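Side-chain contacts in 5-cytosine DNA methyltransferase (Entamoeba histolytica, PDB 3QV2), which probably transfers a methyl group from S-adenosylmethionine to carbon 5 of cytosine in DNA or tRNA: residues A[49-52]-A[53-57]; A[233-236]-A[237-241]. All blocks are in the same frame, centred on the assembly; numbering follows the deposited sequence.

Contact 1: residues A[49-52]-A[53-57]; sequences KIYS and KNFKE
Lys49 O receives the backbone N-H of Lys53, 3.0 Å away, near the C-terminal end of helix 45-55. One residue on, Ile50 O is gripped twice: Asn54 N reaches it at 3.1 Å and Asn54 ND2 at 2.7 Å, the two donors coming from opposite faces of the carbonyl plane. Asn54 has CG beside its own backbone N (chi1 -69°), which folds the amide back along the helix next to Ile50 CG2, while OD1 accepts from Thr290 N. Tyr51 presents a ring face to Phe55, whose CD2 sits 3.6 Å above the plane over its centre; the two rings meet obliquely. This helix follows strand 36-41 of the Rossmann-like methyltransferase sheet, and Tyr51 packs on Phe38 and Pro40 of that strand, with its OH hydrogen-bonded to Glu15 OE2 and Arg24 NH1. Ser52 takes part in ending the helix: its O accepts a weak hydrogen bond from Lys56 N, just where Lys56 adopts positive phi. Beyond that turn the chain brings Glu57 O back to Ser52 OG, which donates to it at 2.9 Å, and the carboxylate of Glu57 forms a salt bridge with Arg24.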
loop_
_atom_site.group_PDB
_atom_site.type_symbol
_atom_site.label_atom_id
_atom_site.label_comp_id
_atom_site.label_asym_id
_atom_site.label_seq_id
_atom_site.Cartn_x
_atom_site.Cartn_y
_atom_site.Cartn_z
ATOM N N LYS A 49 -7.272 1.743 -14.725
ATOM C CA LYS A 49 -7.317 0.686 -15.731
ATOM C C LYS A 49 -6.977 -0.673 -15.130
ATOM O O LYS A 49 -7.591 -1.682 -15.475
ATOM C CB LYS A 49 -6.390 1.010 -16.906
ATOM C CG LYS A 49 -7.103 1.670 -18.078
ATOM C CD LYS A 49 -6.338 2.874 -18.602
ATOM C CE LYS A 49 -4.961 2.487 -19.115
ATOM N NZ LYS A 49 -4.237 3.662 -19.675
ATOM N N ILE A 50 -6.000 -0.693 -14.229
ATOM C CA ILE A 50 -5.640 -1.919 -13.532
ATOM C C ILE A 50 -6.766 -2.349 -12.598
ATOM O O ILE A 50 -7.140 -3.521 -12.557
ATOM C CB ILE A 50 -4.341 -1.748 -12.723
ATOM C CG1 ILE A 50 -3.166 -1.443 -13.659
ATOM C CG2 ILE A 50 -4.068 -2.992 -11.891
ATOM C CD1 ILE A 50 -1.841 -1.305 -12.946
ATOM N N TYR A 51 -7.311 -1.389 -11.855
ATOM C CA TYR A 51 -8.410 -1.661 -10.937
ATOM C C TYR A 51 -9.595 -2.268 -11.680
ATOM O O TYR A 51 -10.093 -3.329 -11.310
ATOM C CB TYR A 51 -8.840 -0.379 -10.222
ATOM C CG TYR A 51 -9.809 -0.610 -9.085
ATOM C CD1 TYR A 51 -9.374 -0.606 -7.765
ATOM C CD2 TYR A 51 -11.156 -0.838 -9.329
ATOM C CE1 TYR A 51 -10.254 -0.819 -6.722
ATOM C CE2 TYR A 51 -12.043 -1.054 -8.293
ATOM C CZ TYR A 51 -11.587 -1.042 -6.991
ATOM O OH TYR A 51 -12.459 -1.255 -5.950
ATOM N N SER A 52 -10.038 -1.583 -12.730
ATOM C CA SER A 52 -11.181 -2.030 -13.518
ATOM C C SER A 52 -10.924 -3.389 -14.166
ATOM O O SER A 52 -11.821 -4.227 -14.244
ATOM C CB SER A 52 -11.538 -0.991 -14.581
ATOM O OG SER A 52 -11.988 0.216 -13.986
ATOM N N LYS A 53 -9.697 -3.601 -14.630
ATOM C CA LYS A 53 -9.320 -4.874 -15.240
ATOM C C LYS A 53 -9.505 -6.041 -14.275
ATOM O O LYS A 53 -9.990 -7.104 -14.659
ATOM C CB LYS A 53 -7.870 -4.829 -15.729
ATOM C CG LYS A 53 -7.281 -6.191 -16.075
ATOM C CD LYS A 53 -7.963 -6.821 -17.280
ATOM C CE LYS A 53 -7.332 -8.162 -17.628
ATOM N NZ LYS A 53 -7.909 -8.754 -18.866
ATOM N N ASN A 54 -9.118 -5.833 -13.020
ATOM C CA ASN A 54 -9.173 -6.893 -12.016
ATOM C C ASN A 54 -10.514 -7.006 -11.290
ATOM O O ASN A 54 -10.941 -8.103 -10.934
ATOM C CB ASN A 54 -8.040 -6.724 -11.001
ATOM C CG ASN A 54 -6.673 -6.988 -11.603
ATOM O OD1 ASN A 54 -6.226 -8.132 -11.673
ATOM N ND2 ASN A 54 -6.002 -5.930 -12.042
ATOM N N PHE A 55 -11.177 -5.874 -11.073
ATOM C CA PHE A 55 -12.409 -5.862 -10.289
ATOM C C PHE A 55 -13.665 -5.649 -11.133
ATOM O O PHE A 55 -14.779 -5.674 -10.611
ATOM C CB PHE A 55 -12.324 -4.820 -9.170
ATOM C CG PHE A 55 -11.243 -5.105 -8.164
ATOM C CD1 PHE A 55 -11.380 -6.148 -7.263
ATOM C CD2 PHE A 55 -10.091 -4.336 -8.123
ATOM C CE1 PHE A 55 -10.389 -6.418 -6.337
ATOM C CE2 PHE A 55 -9.096 -4.602 -7.197
ATOM C CZ PHE A 55 -9.246 -5.645 -6.305
ATOM N N LYS A 56 -13.479 -5.444 -12.433
ATOM C CA LYS A 56 -14.599 -5.315 -13.362
ATOM C C LYS A 56 -15.615 -4.271 -12.905
ATOM O O LYS A 56 -16.819 -4.442 -13.090
ATOM C CB LYS A 56 -15.290 -6.666 -13.554
ATOM C CG LYS A 56 -14.338 -7.802 -13.885
ATOM C CD LYS A 56 -13.508 -7.491 -15.119
ATOM C CE LYS A 56 -12.573 -8.641 -15.454
ATOM N NZ LYS A 56 -11.753 -8.365 -16.666
ATOM N N GLU A 57 -15.123 -3.196 -12.301
ATOM C CA GLU A 57 -15.979 -2.104 -11.855
ATOM C C GLU A 57 -15.318 -0.778 -12.203
ATOM O O GLU A 57 -14.093 -0.669 -12.180
ATOM C CB GLU A 57 -16.226 -2.191 -10.348
ATOM C CG GLU A 57 -16.893 -3.482 -9.903
ATOM C CD GLU A 57 -16.960 -3.619 -8.392
ATOM O OE1 GLU A 57 -16.957 -2.582 -7.697
ATOM O OE2 GLU A 57 -17.009 -4.768 -7.903
#

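Contact 2: residues A[233-236]-A[237-241]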
loop_
_atom_site.group_PDB
_atom_site.type_symbol
_atom_site.label_atom_id
_atom_site.label_comp_id
_atom_site.label_asym_id
_atom_site.label_seq_id
_atom_site.Cartn_x
_atom_site.Cartn_y
_atom_site.Cartn_z
ATOM N N CYS A 233 14.022 -5.287 0.137
ATOM C CA CYS A 233 13.814 -3.896 0.523
ATOM C C CYS A 233 12.479 -3.365 0.013
ATOM O O CYS A 233 11.821 -3.998 -0.813
ATOM C CB CYS A 233 14.961 -3.010 0.029
ATOM S SG CYS A 233 16.505 -3.216 0.948
ATOM N N CYS A 234 12.081 -2.202 0.518
ATOM C CA CYS A 234 10.828 -1.582 0.110
ATOM C C CYS A 234 10.828 -1.258 -1.380
ATOM O O CYS A 234 11.711 -0.557 -1.873
ATOM C CB CYS A 234 10.579 -0.309 0.920
ATOM S SG CYS A 234 9.070 0.581 0.479
ATOM N N PHE A 235 9.838 -1.780 -2.097
ATOM C CA PHE A 235 9.665 -1.446 -3.504
ATOM C C PHE A 235 8.947 -0.107 -3.622
ATOM O O PHE A 235 7.860 0.070 -3.075
ATOM C CB PHE A 235 8.858 -2.530 -4.225
ATOM C CG PHE A 235 9.592 -3.833 -4.389
ATOM C CD1 PHE A 235 10.561 -3.980 -5.367
ATOM C CD2 PHE A 235 9.294 -4.917 -3.581
ATOM C CE1 PHE A 235 11.232 -5.178 -5.527
ATOM C CE2 PHE A 235 9.961 -6.120 -3.737
ATOM C CZ PHE A 235 10.930 -6.249 -4.712
ATOM N N THR A 236 9.560 0.837 -4.330
ATOM C CA THR A 236 8.950 2.148 -4.525
ATOM C C THR A 236 8.614 2.408 -5.991
ATOM O O THR A 236 8.896 1.587 -6.866
ATOM C CB THR A 236 9.846 3.291 -4.001
ATOM O OG1 THR A 236 10.966 3.470 -4.876
ATOM C CG2 THR A 236 10.338 2.984 -2.594
ATOM N N LYS A 237 8.017 3.568 -6.242
ATOM C CA LYS A 237 7.511 3.926 -7.561
ATOM C C LYS A 237 8.548 3.824 -8.682
ATOM O O LYS A 237 8.243 3.345 -9.773
ATOM C CB LYS A 237 6.930 5.341 -7.517
ATOM C CG LYS A 237 6.150 5.749 -8.752
ATOM C CD LYS A 237 5.476 7.097 -8.538
ATOM C CE LYS A 237 4.519 7.439 -9.670
ATOM N NZ LYS A 237 3.784 8.710 -9.401
ATOM N N SER A 238 9.769 4.274 -8.410
ATOM C CA SER A 238 10.789 4.379 -9.452
ATOM C C SER A 238 11.696 3.154 -9.556
ATOM O O SER A 238 12.817 3.249 -10.055
ATOM C CB SER A 238 11.639 5.634 -9.237
ATOM O OG SER A 238 10.844 6.807 -9.311
ATOM N N TYR A 239 11.214 2.006 -9.092
ATOM C CA TYR A 239 12.008 0.783 -9.150
ATOM C C TYR A 239 12.386 0.473 -10.595
ATOM O O TYR A 239 11.568 0.622 -11.500
ATOM C CB TYR A 239 11.244 -0.384 -8.519
ATOM C CG TYR A 239 12.014 -1.686 -8.471
ATOM C CD1 TYR A 239 13.190 -1.797 -7.737
ATOM C CD2 TYR A 239 11.554 -2.812 -9.139
ATOM C CE1 TYR A 239 13.891 -2.989 -7.686
ATOM C CE2 TYR A 239 12.248 -4.006 -9.094
ATOM C CZ TYR A 239 13.414 -4.090 -8.367
ATOM O OH TYR A 239 14.100 -5.283 -8.323
ATOM N N THR A 240 13.635 0.053 -10.796
ATOM C CA THR A 240 14.205 -0.213 -12.121
ATOM C C THR A 240 14.516 1.061 -12.906
ATOM O O THR A 240 14.995 1.000 -14.039
ATOM C CB THR A 240 13.332 -1.159 -12.987
ATOM O OG1 THR A 240 12.215 -0.442 -13.528
ATOM C CG2 THR A 240 12.844 -2.345 -12.171
ATOM N N LYS A 241 14.245 2.212 -12.299
ATOM C CA LYS A 241 14.569 3.495 -12.912
ATOM C C LYS A 241 15.676 4.171 -12.110
ATOM O O LYS A 241 16.677 4.619 -12.665
ATOM C CB LYS A 241 13.330 4.392 -12.972
ATOM C CG LYS A 241 13.426 5.542 -13.969
ATOM C CD LYS A 241 13.433 5.028 -15.402
ATOM C CE LYS A 241 13.380 6.164 -16.413
ATOM N NZ LYS A 241 14.586 7.035 -16.345
#
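Thr236 and Tyr239 are joined by a type I beta turn with Lys237 and Ser238 at its centre, in the long loop between strands 224-226 and 249-251. Lys237 follows directly on Thr236 and directs its CB away from it; its fully stretched side chain touches Gln303 and Asn307. It lies about 8 Å, side chain to side chain, from Cys86, the predicted catalytic cysteine, and about 7 Å from the bound S-adenosylhomocysteine, so the turn lies beside the active-site region. Ser238 carries the chain round the corner, and its O takes the N-H of Lys241 at 2.9 Å.

Tyr239 closes the turn: its N donates to Thr236 O at 3.2 Å, approaching from well above the carbonyl plane, 51° out of it. With CG opposite the backbone N (chi1 -177°), the tyrosine side chain runs alongside that of Phe235 in the same direction. The rings then meet as a T-shaped pair, planes at 85° and centroids 5.1 Å apart, Phe235 giving its edge and Tyr239 its face. Helix 276-282 borders the pair through Ile279, which touches both side chains, and Tyr302 makes a further edge-to-face contact with Tyr239. The phenol is fixed at its far end as well, since OH is hydrogen-bonded to Ser248 O and Phe274 N. Within the T-shaped pair, Phe235 CD1 lies 3.9 Å above the tyrosine plane, over the ring centre, while CE1 comes to 3.7 Å from Tyr239 CZ.

How the contacts relate
Contact 1 comes first along the chain, at the end of helix 45-55 after the edge strand 36-41 of the mixed central sheet; contact 2 follows much later, in the loop joining the two strands of the small parallel sheet, 224-226 and 249-251. Their centres lie 23 Å apart and their nearest atoms about 11 Å, so they do not touch. Both belong to the C5-methyltransferase family region and come near the pocket of the bound S-adenosylhomocysteine, contact 1 through the side chain of Tyr51, about 7 Å from the ligand. One is thus a piece of the cofactor-binding Rossmann-like part, the other of a loop-rich part beside the active-site region.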